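Local coordinates for lytic polysaccharide monooxygenase ([Kitasatospora] papulosa, PDB 6NDQ), which probably cleaves cellulose chains oxidatively at a copper centre, acting as a lytic polysaccharide monooxygenase, at residues Q120-A125 / G157-V163; G109-F113 / E139-Y143. One frame throughout, in Å; residues are numbered along the deposited sequence.

Contact 1: Q120-A125 / G157-V163; sequences QGFDPA and GLSGRHV
One amide oxygen, OE1 of Gln120, is gripped from opposite faces of its plane by the backbone N of Ser159 and by the imidazole of His162. The Ser159 N to Gln120 OE1 bond is 2.8 Å long and fairly straight, 163° at the hydrogen; His162 NE2 meets the same OE1 at 2.9 Å in a more bent bond, with OE1 close to the plane of the ring. A bend at chi2 (70°) in Gln120 turns the amide toward the Ser159 backbone, where NE2 donates to Ser159 O (2.9 Å) and fixes the rotation of the amide. His162 ND1 donates to Thr118 O, so both ring nitrogens are engaged; an alanine here would probably leave Gln120 OE1 with one donor fewer and Thr118 O without its imidazole mate. Farther along, Pro124 wedges between Arg161 and Val163: its CD lies 3.7 Å from Arg161 CD, and its CB 3.6 Å from Val163 CG2. Ala125 N closes back on Asp123 OD1 at 2.9 Å, an Asx turn that shapes the loop beside Pro124. The loop after strand 110-118 is thereby fastened to the start of strand 160-170, at one end of the beta-sandwich core characteristic of lytic polysaccharide monooxygenases.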
# COMPACT_ATOMS: atom_id res chain seq x y z
N GLN A 120 16.56 -0.69 5.01
CA GLN A 120 17.65 -0.78 4.05
C GLN A 120 18.26 -2.18 4.11
O GLN A 120 18.44 -2.75 5.20
CB GLN A 120 18.69 0.32 4.32
CG GLN A 120 19.61 0.65 3.15
CD GLN A 120 18.90 1.37 2.01
OE1 GLN A 120 17.89 2.04 2.22
NE2 GLN A 120 19.42 1.22 0.80
N GLY A 121 18.53 -2.76 2.94
CA GLY A 121 18.93 -4.14 2.82
C GLY A 121 17.85 -5.08 2.32
O GLY A 121 18.17 -6.18 1.86
N PHE A 122 16.58 -4.67 2.40
CA PHE A 122 15.48 -5.48 1.90
C PHE A 122 15.22 -5.15 0.43
O PHE A 122 15.14 -3.97 0.05
CB PHE A 122 14.22 -5.24 2.75
CG PHE A 122 13.00 -5.98 2.27
CD1 PHE A 122 12.06 -5.35 1.47
CD2 PHE A 122 12.77 -7.30 2.65
CE1 PHE A 122 10.92 -6.02 1.03
CE2 PHE A 122 11.65 -7.97 2.21
CZ PHE A 122 10.72 -7.33 1.40
N ASP A 123 15.10 -6.19 -0.40
CA ASP A 123 14.84 -6.02 -1.83
C ASP A 123 13.43 -6.52 -2.13
O ASP A 123 13.20 -7.74 -2.21
CB ASP A 123 15.87 -6.78 -2.67
CG ASP A 123 15.63 -6.63 -4.18
OD1 ASP A 123 14.67 -5.95 -4.61
OD2 ASP A 123 16.42 -7.21 -4.95
N PRO A 124 12.46 -5.61 -2.28
CA PRO A 124 11.08 -6.02 -2.57
C PRO A 124 10.92 -6.77 -3.87
O PRO A 124 9.89 -7.44 -4.06
CB PRO A 124 10.32 -4.69 -2.62
CG PRO A 124 11.18 -3.70 -1.84
CD PRO A 124 12.59 -4.15 -2.09
N ALA A 125 11.87 -6.64 -4.80
CA ALA A 125 11.83 -7.34 -6.08
C ALA A 125 12.30 -8.78 -5.99
O ALA A 125 12.13 -9.53 -6.96
CB ALA A 125 12.69 -6.58 -7.10
N GLY A 157 18.87 8.04 5.79
CA GLY A 157 19.67 6.87 5.49
C GLY A 157 19.03 5.84 4.58
O GLY A 157 19.54 4.72 4.49
N LEU A 158 17.93 6.17 3.89
CA LEU A 158 17.25 5.21 3.04
C LEU A 158 17.54 5.51 1.58
O LEU A 158 17.58 6.68 1.18
CB LEU A 158 15.74 5.23 3.26
CG LEU A 158 15.25 4.91 4.67
CD1 LEU A 158 13.73 4.95 4.73
CD2 LEU A 158 15.79 3.56 5.12
N SER A 159 17.73 4.46 0.79
CA SER A 159 18.02 4.66 -0.63
C SER A 159 17.46 3.50 -1.43
O SER A 159 17.36 2.37 -0.94
CB SER A 159 19.53 4.78 -0.86
OG SER A 159 20.13 3.52 -0.69
N GLY A 160 17.09 3.79 -2.67
CA GLY A 160 16.69 2.77 -3.60
C GLY A 160 15.28 2.26 -3.32
O GLY A 160 14.44 2.93 -2.72
N ARG A 161 15.06 1.03 -3.76
CA ARG A 161 13.72 0.46 -3.79
C ARG A 161 13.28 0.02 -2.39
O ARG A 161 13.94 -0.80 -1.76
CB ARG A 161 13.68 -0.74 -4.74
CG ARG A 161 12.31 -1.42 -4.77
CD ARG A 161 12.30 -2.74 -5.55
NE ARG A 161 12.15 -2.54 -6.99
CZ ARG A 161 10.98 -2.31 -7.59
NH1 ARG A 161 9.85 -2.26 -6.88
NH2 ARG A 161 10.92 -2.14 -8.90
N HIS A 162 12.13 0.54 -1.94
CA HIS A 162 11.52 0.10 -0.69
C HIS A 162 10.04 -0.14 -0.91
O HIS A 162 9.48 0.16 -1.96
CB HIS A 162 11.69 1.14 0.43
CG HIS A 162 13.08 1.25 0.95
ND1 HIS A 162 13.42 0.92 2.25
CD2 HIS A 162 14.23 1.63 0.35
CE1 HIS A 162 14.72 1.12 2.43
NE2 HIS A 162 15.24 1.54 1.28
N VAL A 163 9.38 -0.62 0.15
CA VAL A 163 7.93 -0.61 0.25
C VAL A 163 7.54 0.23 1.47
O VAL A 163 8.13 0.06 2.55
CB VAL A 163 7.35 -2.03 0.36
CG1 VAL A 163 5.84 -1.97 0.52
CG2 VAL A 163 7.74 -2.85 -0.88

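Contact 2: G109-F113 / E139-Y143; sequences GADYF and ETGRY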
# COMPACT_ATOMS: atom_id res chain seq x y z
N GLY A 109 -12.85 9.45 8.49
CA GLY A 109 -11.95 9.79 9.56
C GLY A 109 -10.97 8.67 9.81
O GLY A 109 -11.02 7.59 9.21
N ALA A 110 -10.03 8.94 10.71
CA ALA A 110 -9.05 7.94 11.09
C ALA A 110 -8.74 8.10 12.57
O ALA A 110 -8.52 9.23 13.04
CB ALA A 110 -7.77 8.07 10.26
N ASP A 111 -8.78 6.99 13.31
CA ASP A 111 -8.34 7.00 14.69
C ASP A 111 -6.85 7.26 14.78
O ASP A 111 -6.37 7.92 15.71
CB ASP A 111 -8.66 5.67 15.36
CG ASP A 111 -10.13 5.45 15.54
OD1 ASP A 111 -10.90 6.39 15.30
OD2 ASP A 111 -10.52 4.34 15.96
N TYR A 112 -6.10 6.69 13.84
CA TYR A 112 -4.66 6.90 13.75
C TYR A 112 -4.20 6.29 12.44
O TYR A 112 -4.91 5.50 11.81
CB TYR A 112 -3.91 6.26 14.93
CG TYR A 112 -4.15 4.78 15.04
CD1 TYR A 112 -3.38 3.87 14.31
CD2 TYR A 112 -5.14 4.28 15.87
CE1 TYR A 112 -3.60 2.52 14.40
CE2 TYR A 112 -5.36 2.92 15.97
CZ TYR A 112 -4.59 2.04 15.23
OH TYR A 112 -4.79 0.69 15.33
N PHE A 113 -2.98 6.67 12.06
CA PHE A 113 -2.23 6.05 10.98
C PHE A 113 -0.88 5.58 11.48
O PHE A 113 -0.20 6.29 12.23
CB PHE A 113 -1.98 7.02 9.84
CG PHE A 113 -3.21 7.50 9.13
CD1 PHE A 113 -3.73 6.78 8.07
CD2 PHE A 113 -3.80 8.69 9.48
CE1 PHE A 113 -4.85 7.23 7.38
CE2 PHE A 113 -4.92 9.16 8.81
CZ PHE A 113 -5.45 8.42 7.76
N GLU A 139 3.75 7.83 12.99
CA GLU A 139 2.54 7.39 13.67
C GLU A 139 1.79 8.62 14.14
O GLU A 139 2.38 9.52 14.75
CB GLU A 139 2.83 6.48 14.86
CG GLU A 139 1.56 5.87 15.39
CD GLU A 139 1.78 4.78 16.41
OE1 GLU A 139 2.95 4.47 16.72
OE2 GLU A 139 0.76 4.26 16.94
N THR A 140 0.49 8.67 13.86
CA THR A 140 -0.28 9.88 14.08
C THR A 140 -1.36 9.65 15.12
O THR A 140 -1.66 8.52 15.52
CB THR A 140 -0.96 10.38 12.81
OG1 THR A 140 -2.07 9.54 12.50
CG2 THR A 140 0.03 10.42 11.62
N GLY A 141 -1.93 10.77 15.55
CA GLY A 141 -3.17 10.78 16.29
C GLY A 141 -4.36 10.77 15.36
O GLY A 141 -4.24 10.51 14.15
N ARG A 142 -5.52 11.04 15.93
CA ARG A 142 -6.77 11.04 15.18
C ARG A 142 -6.77 12.09 14.07
O ARG A 142 -6.20 13.18 14.23
CB ARG A 142 -7.95 11.26 16.13
CG ARG A 142 -9.27 11.60 15.47
CD ARG A 142 -10.42 11.73 16.47
NE ARG A 142 -11.59 12.24 15.76
CZ ARG A 142 -11.86 13.53 15.61
NH1 ARG A 142 -11.06 14.45 16.14
NH2 ARG A 142 -12.94 13.90 14.93
N TYR A 143 -7.38 11.75 12.94
CA TYR A 143 -7.73 12.69 11.89
C TYR A 143 -9.24 12.82 11.83
O TYR A 143 -9.95 11.80 11.76
CB TYR A 143 -7.22 12.24 10.51
CG TYR A 143 -5.76 12.52 10.22
CD1 TYR A 143 -4.75 11.92 10.98
CD2 TYR A 143 -5.38 13.33 9.16
CE1 TYR A 143 -3.41 12.15 10.71
CE2 TYR A 143 -4.03 13.57 8.88
CZ TYR A 143 -3.06 12.97 9.66
OH TYR A 143 -1.71 13.17 9.41
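Segments 109-113 and 139-143 run antiparallel, their end-to-end directions 174° apart, yet only one true beta bridge joins them. Ala110 and Tyr143 form this hydrogen-bonded pair: Ala110 N reaches Tyr143 O at 3.0 Å and nearly straight, and Tyr143 N returns to Ala110 O at 2.8 Å. At the other end Thr140 N donates to Phe113 O, 3.0 Å away. The return bond from Phe113 N goes instead to the hydroxyl of Thr140, with OG1 at 3.0 Å, a side chain standing in for a backbone carbonyl. With chi1 at 74°, OG1 sits between the backbone N and carbonyl carbon of its own residue, from where it also donates to Gly141 O, at 2.9 Å and on a lone pair. The hydroxyl thus accepts from the strand and donates to the next residue's carbonyl. Between the two paired ends the chain of 109-113 turns a corner at Asp111, so that the parts before and after it belong to different sheets or faces of the beta-sandwich; Asp111 and Tyr112 both share backbone hydrogen bonds with Gln169 of strand 160-170. On the buried side Phe113 and Tyr143 make a T-shaped (edge-to-face) pair with planes at 90° and ring centroids 5.0 Å apart. The Phe113 edge, led by CE2, comes down over one face of Tyr143, 3.5 Å from CD1 and toward the rim of that ring. Thr140 OG1 lies at the same Phe113 ring's edge, near its plane. Trp168 stacks on Phe113, and Ile151 packs against Phe113, Thr140 and Tyr143, whose hydroxyl bonds to Glu150 O.

How the contacts relate
Contacts 1 and 2 show how a single beta-sheet can anchor loops at widely separated places. Their centres lie 26 Å apart and their nearest atoms about 13 Å, so neither touches the other; the connection runs through strands 110-118 and 160-170, antiparallel neighbours in the mixed sheet. Contact 2 sits at the beginning of the first strand and contact 1 at the beginning of the second. Along the sequence the segments alternate, 109-113, 120-125, 139-143, 157-163, so the two pairings cross in sequence. Both lie well out from the centre of the chain, about 15 and 17 Å from centre to centre, and neither includes the N-terminal histidine, which in this family helps form the copper-binding histidine brace.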